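Local coordinates for protein putative glycoside hydrolase (Bacteroides thetaiotaomicron VPI-5482, PDB 3HBZ) that is of unknown function but binds calcium and may take part in carbohydrate metabolism, possibly as a glycoside hydrolase, at residues 145-150 with 157-162; 124-129 with 180-185; 217-222 with 235-240. All coordinates share one frame; numbering follows the deposited sequence.

All three contacts lie in the beta-rich part of the chain that follows the N-terminal mixed sheet. Residues 124-129 come first, and contact 2 pairs them with 180-185 across a long excursion. Contact 1 forms within that excursion: 145-150 turns back onto 157-162 as a short hairpin. The two touch, with Leu-159 packed against Leu-182, and strands 158-165 and 177-183 are neighbours. Contact 3 comes later, in series with both and not touching either. It closes the connection from the end of strand 210-220 to the start of strand 240-247, which holds the short strands 225-227 and 230-231. Strand 328-338 links contacts 1 and 3, because it pairs with both 158-165 and 210-220.

Contact 1 (145-150 with 157-162); sequences YPTFQF and KCLSLV. With CA (calcium ion), chain B.
Phe-148 and Ser-160 form a hydrogen-bonded pair in the middle of an antiparallel beta hairpin. Its arms are strand 147-150 and the first part of strand 158-165. Ser-160 CB lies over one face of the Phe-148 ring, 3.8 Å from its centroid, as a CH-pi contact. Ser-160 OG comes within 3.2 Å of Phe-148 CZ. The ring reaches across the hairpin because its CG stands between the backbone N and the carbonyl carbon (chi1 60°). Val-162 CG2 meets the ring at its edge, 3.7 Å from Phe-148 CE1. Further along this face, Cys-158 SG sits in the plane of the Phe-150 ring, 3.9 Å from Phe-150 CD2. This is an edge-on sulfur-aromatic contact.

The other face carries Thr-147, Gln-149, Leu-159 and Leu-161. Thr-147 and Leu-161 run side by side, with Thr-147 CG2 3.7 Å from Leu-161 CD2. Thr-147 OG1 is hydrogen-bonded to Asn-181 O in the neighbouring strand 177-183. The extended Gln-149 chain crosses the aliphatic part of Lys-157, and its NE2 lies 3.7 Å from Lys-157 CD. That amide is held by a bond from NE2 to Phe-102 O and a weak one to Glu-103 O.

Five nearly straight backbone bonds fix the register from Pro-146 with Val-162 to Phe-150 with Cys-158. Leu-159 and Leu-161 use their backbones to pair with Ile-331 and Leu-329 of strand 328-338. Lys-157, just before the second arm, belongs to a calcium site. Asn-101, Glu-103, Thr-155 and Asp-332 share the ion with Lys-157. Lysine acts here through its backbone: Lys-157 O is 2.3 Å from the calcium, and water 1 binds the ion at 2.4 Å.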
# COMPACT_ATOMS: atom_id res chain seq x y z
N TYR A 145 13.61 7.92 3.30
CA TYR A 145 12.23 7.63 3.62
C TYR A 145 12.12 6.45 4.64
O TYR A 145 13.09 5.71 4.88
CB TYR A 145 11.46 7.27 2.37
CG TYR A 145 11.13 8.45 1.49
CD1 TYR A 145 12.10 9.04 0.70
CD2 TYR A 145 9.81 8.97 1.44
CE1 TYR A 145 11.78 10.13 -0.12
CE2 TYR A 145 9.50 10.06 0.65
CZ TYR A 145 10.48 10.65 -0.12
OH TYR A 145 10.15 11.71 -0.93
N PRO A 146 10.94 6.31 5.26
CA PRO A 146 10.73 5.21 6.21
C PRO A 146 10.73 3.82 5.55
O PRO A 146 11.04 2.82 6.23
CB PRO A 146 9.35 5.52 6.81
CG PRO A 146 9.21 7.02 6.64
CD PRO A 146 9.80 7.26 5.25
N THR A 147 10.45 3.79 4.26
CA THR A 147 10.29 2.55 3.54
C THR A 147 11.24 2.59 2.33
O THR A 147 11.09 3.44 1.45
CB THR A 147 8.88 2.39 3.09
OG1 THR A 147 8.00 2.37 4.21
CG2 THR A 147 8.70 1.04 2.28
N PHE A 148 12.25 1.71 2.31
CA PHE A 148 13.21 1.64 1.20
C PHE A 148 13.72 0.24 0.98
O PHE A 148 13.36 -0.69 1.69
CB PHE A 148 14.37 2.63 1.39
CG PHE A 148 15.20 2.40 2.66
CD1 PHE A 148 14.76 2.88 3.89
CD2 PHE A 148 16.41 1.71 2.62
CE1 PHE A 148 15.49 2.69 5.05
CE2 PHE A 148 17.15 1.51 3.77
CZ PHE A 148 16.70 2.00 4.99
N GLN A 149 14.53 0.08 -0.08
CA GLN A 149 15.11 -1.21 -0.40
C GLN A 149 16.56 -1.29 0.03
O GLN A 149 17.30 -0.34 -0.20
CB GLN A 149 15.05 -1.43 -1.91
CG GLN A 149 15.38 -2.86 -2.36
CD GLN A 149 15.36 -3.02 -3.86
OE1 GLN A 149 15.83 -2.13 -4.56
NE2 GLN A 149 14.83 -4.15 -4.36
N PHE A 150 16.97 -2.40 0.61
CA PHE A 150 18.33 -2.53 1.15
C PHE A 150 19.04 -3.65 0.41
O PHE A 150 18.42 -4.70 0.16
CB PHE A 150 18.22 -2.87 2.64
CG PHE A 150 19.52 -3.13 3.32
CD1 PHE A 150 20.55 -2.18 3.28
CD2 PHE A 150 19.73 -4.31 4.02
CE1 PHE A 150 21.77 -2.41 3.94
CE2 PHE A 150 20.95 -4.55 4.70
CZ PHE A 150 21.98 -3.59 4.66
N LYS A 157 18.06 -8.60 -2.59
CA LYS A 157 17.81 -7.41 -1.78
C LYS A 157 16.64 -7.69 -0.89
O LYS A 157 16.05 -8.79 -1.01
CB LYS A 157 17.55 -6.22 -2.66
CG LYS A 157 18.72 -6.02 -3.69
CD LYS A 157 18.42 -4.93 -4.70
CE LYS A 157 19.64 -4.64 -5.60
NZ LYS A 157 19.23 -3.76 -6.72
N CYS A 158 16.33 -6.75 -0.01
CA CYS A 158 15.17 -6.88 0.87
C CYS A 158 14.51 -5.54 1.19
O CYS A 158 14.97 -4.49 0.77
CB CYS A 158 15.56 -7.57 2.17
SG CYS A 158 16.62 -6.56 3.28
N LEU A 159 13.39 -5.65 1.90
CA LEU A 159 12.61 -4.56 2.38
C LEU A 159 13.25 -4.07 3.66
O LEU A 159 13.62 -4.87 4.53
CB LEU A 159 11.18 -5.05 2.69
CG LEU A 159 10.21 -4.05 3.33
CD1 LEU A 159 10.02 -2.85 2.39
CD2 LEU A 159 8.87 -4.81 3.70
N SER A 160 13.40 -2.74 3.77
CA SER A 160 13.87 -2.10 4.97
C SER A 160 12.91 -1.02 5.44
O SER A 160 12.55 -0.11 4.70
CB SER A 160 15.26 -1.47 4.70
OG SER A 160 15.76 -0.90 5.89
N LEU A 161 12.52 -1.12 6.70
CA LEU A 161 11.56 -0.23 7.29
C LEU A 161 12.23 0.41 8.51
O LEU A 161 12.72 -0.29 9.41
CB LEU A 161 10.33 -1.02 7.73
CG LEU A 161 9.65 -1.78 6.57
CD1 LEU A 161 8.41 -2.53 7.10
CD2 LEU A 161 9.24 -0.88 5.40
N VAL A 162 12.32 1.74 8.50
CA VAL A 162 13.02 2.48 9.54
C VAL A 162 12.12 3.64 10.02
O VAL A 162 11.73 4.44 9.24
CB VAL A 162 14.37 3.03 9.07
CG1 VAL A 162 15.05 3.89 10.17
CG2 VAL A 162 15.33 1.90 8.67
CA CA B . 15.20 -10.86 -1.45
O HOH W 1 14.72 -13.16 -1.82

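Contact 2 (124-129 with 180-185)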
# COMPACT_ATOMS: atom_id res chain seq x y z
N MSE A 124 1.26 -6.21 -9.21
CA MSE A 124 0.90 -5.56 -7.93
C MSE A 124 1.94 -4.52 -7.51
O MSE A 124 3.16 -4.76 -7.66
CB MSE A 124 0.75 -6.59 -6.80
CG MSE A 124 -0.01 -6.03 -5.59
SE MSE A 124 -0.09 -7.30 -4.18
CE MSE A 124 1.70 -7.05 -3.42
N GLU A 125 1.46 -3.39 -7.01
CA GLU A 125 2.26 -2.39 -6.35
C GLU A 125 1.96 -2.38 -4.85
O GLU A 125 0.82 -2.15 -4.41
CB GLU A 125 1.99 -1.01 -6.92
CG GLU A 125 2.09 -0.97 -8.44
CD GLU A 125 2.25 0.43 -9.04
OE1 GLU A 125 2.34 1.44 -8.27
OE2 GLU A 125 2.30 0.49 -10.30
N TRP A 126 2.98 -2.66 -4.04
CA TRP A 126 2.86 -2.49 -2.59
C TRP A 126 2.71 -1.00 -2.31
O TRP A 126 3.17 -0.15 -3.09
CB TRP A 126 4.10 -2.98 -1.86
CG TRP A 126 4.28 -4.48 -1.83
CD1 TRP A 126 4.87 -5.25 -2.78
CD2 TRP A 126 3.86 -5.38 -0.78
NE1 TRP A 126 4.83 -6.59 -2.39
CE2 TRP A 126 4.24 -6.67 -1.15
CE3 TRP A 126 3.24 -5.19 0.45
CZ2 TRP A 126 3.98 -7.78 -0.36
CZ3 TRP A 126 3.01 -6.27 1.27
CH2 TRP A 126 3.38 -7.56 0.87
N ALA A 127 2.07 -0.69 -1.20
CA ALA A 127 1.90 0.70 -0.76
C ALA A 127 2.71 0.92 0.52
O ALA A 127 3.01 -0.05 1.24
CB ALA A 127 0.41 0.97 -0.48
N SER A 128 3.03 2.19 0.80
CA SER A 128 3.61 2.63 2.08
C SER A 128 3.18 4.04 2.34
O SER A 128 2.50 4.65 1.49
CB SER A 128 5.14 2.64 2.07
OG SER A 128 5.65 3.65 1.20
N GLY A 129 3.59 4.58 3.49
CA GLY A 129 3.37 5.99 3.76
C GLY A 129 4.36 6.97 3.14
O GLY A 129 4.37 8.15 3.52
N GLY A 180 8.23 3.06 9.46
CA GLY A 180 8.35 2.46 8.14
C GLY A 180 7.28 1.38 8.03
O GLY A 180 7.18 0.48 8.89
N ASN A 181 6.51 1.44 6.97
CA ASN A 181 5.54 0.40 6.67
C ASN A 181 5.50 -0.04 5.21
O ASN A 181 6.05 0.59 4.29
CB ASN A 181 4.14 0.84 7.15
CG ASN A 181 3.68 2.10 6.48
OD1 ASN A 181 4.40 2.72 5.68
ND2 ASN A 181 2.47 2.49 6.78
N LEU A 182 4.84 -1.17 5.00
CA LEU A 182 4.57 -1.65 3.67
C LEU A 182 3.33 -2.48 3.80
O LEU A 182 3.22 -3.29 4.75
CB LEU A 182 5.70 -2.50 3.10
CG LEU A 182 5.66 -2.75 1.59
CD1 LEU A 182 6.24 -1.47 0.90
CD2 LEU A 182 6.46 -4.06 1.18
N PHE A 183 2.41 -2.33 2.85
CA PHE A 183 1.21 -3.12 2.89
C PHE A 183 0.54 -3.33 1.54
O PHE A 183 0.74 -2.60 0.60
CB PHE A 183 0.20 -2.47 3.88
CG PHE A 183 -0.11 -1.00 3.57
CD1 PHE A 183 0.71 0.03 4.01
CD2 PHE A 183 -1.21 -0.67 2.84
CE1 PHE A 183 0.43 1.33 3.75
CE2 PHE A 183 -1.50 0.64 2.56
CZ PHE A 183 -0.69 1.65 3.03
N ILE A 184 -0.31 -4.35 1.50
CA ILE A 184 -1.18 -4.58 0.37
C ILE A 184 -2.39 -3.65 0.48
O ILE A 184 -3.10 -3.65 1.47
CB ILE A 184 -1.61 -6.02 0.27
CG1 ILE A 184 -0.41 -6.91 -0.08
CG2 ILE A 184 -2.80 -6.20 -0.83
CD1 ILE A 184 -0.76 -8.41 -0.04
N GLY A 185 -2.64 -2.89 -0.57
CA GLY A 185 -3.67 -1.84 -0.48
C GLY A 185 -3.21 -0.57 -1.20
O GLY A 185 -2.47 -0.63 -2.19
O HOH W 2 -0.83 -3.69 -2.94
O HOH W 3 -0.97 -0.09 -4.40
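The Trp-126 indole packs between aliphatic groups. Ile-184 CG1 lies over one face, 3.7 Å from Trp-126 CZ3, with the CE methyl of Met-124, a selenomethionine, beside it. On the other side of the indole plane Leu-182 CD2 packs near the rim, 3.5 Å from Trp-126 CE3. Backbone N of Phe-183 lies at the indole edge, in its plane. The indole NE1 is hydrogen-bonded to Glu-116, a sodium ligand. The second flat group is the Phe-183 ring, which takes Ala-127 CB over one face, 3.9 Å from its centroid. A chi1 of 55° turns this ring back over Ala-127, although its CB points away from 124-129.

An alanine in place of Trp-126 would probably open a gap between Leu-182 and Ile-184 and leave Glu-116 without its indole N-H partner.

Ala-127 and Phe-183 exchange two backbone bonds. Asn-181 OD1 then accepts from Gly-129 N at 3.0 Å, the donor tilted 19° from the carbonyl plane. Gly-129 is the N-cap of helix 130-134, and nearby Ser-128 OG bonds to Asn-130 N. On the Glu-125 side of Ala-127 two waters bridge the backbones: both donate to Glu-125 O, water 2 accepts from Gly-185 N and water 3 donates to Gly-185 O. The arrangement is a single antiparallel hydrogen-bonded bridge, extended by water at one end and by an asparagine side chain at the other.

Contact 3 (217-222 with 235-240); sequences YKYKAG and KRDICD
A cysteine sulfur-aromatic contact, Cys-239 on Tyr-219, packs the loop leading into strand 240-247 against the end of strand 210-220. Cys-239 SG lies over the face of the Tyr-219 ring, 4.2 Å from its centroid. Cys-239 CB adds a CH-pi contact over the face, and backbone N of Cys-239 sits above the rim, 3.4 Å from Tyr-219 CZ. Ile-238 CD1 reaches Tyr-219 CE2 at 3.8 Å, the two side chains crossing at about a right angle. Asp-237 O lies at the edge of the ring, near its plane. The tyrosine extends across the loop with CG opposite its backbone N (chi1 -175°), and its OH bonds to Ser-314 O.

Beyond the ring, Ala-221 CB lies over one face of the Arg-236 guanidinium, toward its rim, 3.9 Å from Arg-236 CZ. Arg-236 NE makes a salt bridge to Glu-277, whose other oxygen takes the N-H of Ala-221. Asp-237 is buried, and its OD2 has three hydrogen-bond partners: Ser-315 OG, Ser-327 OG and Ala-324 N. The two backbones are joined through water 4, which donates to Gly-222 O at 2.7 Å and accepts from Asp-237 N at 2.9 Å.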
# COMPACT_ATOMS: atom_id res chain seq x y z
N TYR A 217 12.78 -12.18 9.12
CA TYR A 217 13.04 -10.81 9.54
C TYR A 217 14.28 -10.68 10.38
O TYR A 217 14.79 -11.64 10.94
CB TYR A 217 11.84 -10.20 10.28
CG TYR A 217 11.76 -10.59 11.72
CD1 TYR A 217 11.28 -11.85 12.09
CD2 TYR A 217 12.14 -9.71 12.73
CE1 TYR A 217 11.17 -12.23 13.42
CE2 TYR A 217 12.08 -10.09 14.07
CZ TYR A 217 11.57 -11.35 14.41
OH TYR A 217 11.50 -11.73 15.72
N LYS A 218 14.75 -9.44 10.43
CA LYS A 218 15.70 -8.95 11.40
C LYS A 218 15.06 -7.70 12.02
O LYS A 218 14.31 -6.96 11.34
CB LYS A 218 17.03 -8.57 10.74
CG LYS A 218 17.89 -9.71 10.23
CD LYS A 218 19.18 -9.19 9.61
CE LYS A 218 20.12 -10.32 9.23
NZ LYS A 218 21.34 -9.90 8.48
N TYR A 219 15.41 -7.41 13.27
CA TYR A 219 14.87 -6.23 13.93
C TYR A 219 15.81 -5.66 14.98
O TYR A 219 16.38 -6.40 15.79
CB TYR A 219 13.51 -6.53 14.57
CG TYR A 219 12.84 -5.31 15.19
CD1 TYR A 219 12.31 -4.33 14.38
CD2 TYR A 219 12.78 -5.12 16.57
CE1 TYR A 219 11.71 -3.19 14.88
CE2 TYR A 219 12.17 -3.93 17.13
CZ TYR A 219 11.66 -2.98 16.27
OH TYR A 219 11.01 -1.85 16.69
N LYS A 220 15.92 -4.34 14.96
CA LYS A 220 16.63 -3.57 15.99
C LYS A 220 15.74 -2.38 16.41
O LYS A 220 15.28 -1.64 15.58
CB LYS A 220 17.97 -3.10 15.45
CG LYS A 220 18.87 -2.36 16.47
CD LYS A 220 20.28 -2.17 15.93
N ALA A 221 15.44 -2.26 17.70
CA ALA A 221 14.69 -1.12 18.22
C ALA A 221 15.59 0.08 18.23
O ALA A 221 16.78 -0.06 18.46
CB ALA A 221 14.22 -1.41 19.64
N GLY A 222 15.02 1.26 18.03
CA GLY A 222 15.76 2.49 18.25
C GLY A 222 16.03 2.70 19.72
O GLY A 222 15.34 2.14 20.57
N LYS A 235 10.27 1.62 28.19
CA LYS A 235 9.69 1.00 27.00
C LYS A 235 10.73 0.72 25.91
O LYS A 235 11.66 1.48 25.73
CB LYS A 235 8.53 1.85 26.48
CG LYS A 235 7.27 1.01 26.15
CD LYS A 235 6.00 1.82 25.84
CE LYS A 235 4.96 0.92 25.13
NZ LYS A 235 3.86 1.70 24.48
N ARG A 236 10.60 -0.42 25.24
CA ARG A 236 11.46 -0.75 24.11
C ARG A 236 10.56 -0.96 22.89
O ARG A 236 9.49 -1.52 23.01
CB ARG A 236 12.31 -1.95 24.44
CG ARG A 236 13.51 -2.13 23.55
CD ARG A 236 14.84 -1.53 24.09
NE ARG A 236 15.87 -1.89 23.11
CZ ARG A 236 16.79 -1.09 22.56
NH1 ARG A 236 16.97 0.18 22.93
NH2 ARG A 236 17.58 -1.60 21.63
N ASP A 237 10.95 -0.42 21.73
CA ASP A 237 10.10 -0.51 20.56
C ASP A 237 10.05 -1.97 20.07
O ASP A 237 10.91 -2.79 20.44
CB ASP A 237 10.64 0.42 19.46
CG ASP A 237 9.58 0.89 18.46
OD1 ASP A 237 8.37 0.52 18.56
OD2 ASP A 237 9.98 1.66 17.54
N ILE A 238 9.02 -2.31 19.30
CA ILE A 238 8.93 -3.61 18.64
C ILE A 238 8.20 -3.41 17.33
O ILE A 238 7.43 -2.47 17.19
CB ILE A 238 8.23 -4.70 19.56
CG1 ILE A 238 8.54 -6.14 19.11
CG2 ILE A 238 6.67 -4.44 19.65
CD1 ILE A 238 10.08 -6.51 18.98
N CYS A 239 8.50 -4.28 16.36
CA CYS A 239 7.82 -4.31 15.09
C CYS A 239 6.45 -4.99 15.18
O CYS A 239 6.12 -5.62 16.22
CB CYS A 239 8.68 -5.06 14.09
SG CYS A 239 9.08 -6.74 14.61
N ASP A 240 5.67 -4.87 14.11
CA ASP A 240 4.44 -5.66 13.93
C ASP A 240 4.44 -6.22 12.51
O ASP A 240 4.93 -5.58 11.55
CB ASP A 240 3.19 -4.81 14.18
CG ASP A 240 1.97 -5.62 14.60
OD1 ASP A 240 2.00 -6.87 14.72
OD2 ASP A 240 0.95 -4.97 14.80
O HOH W 4 13.06 1.60 21.84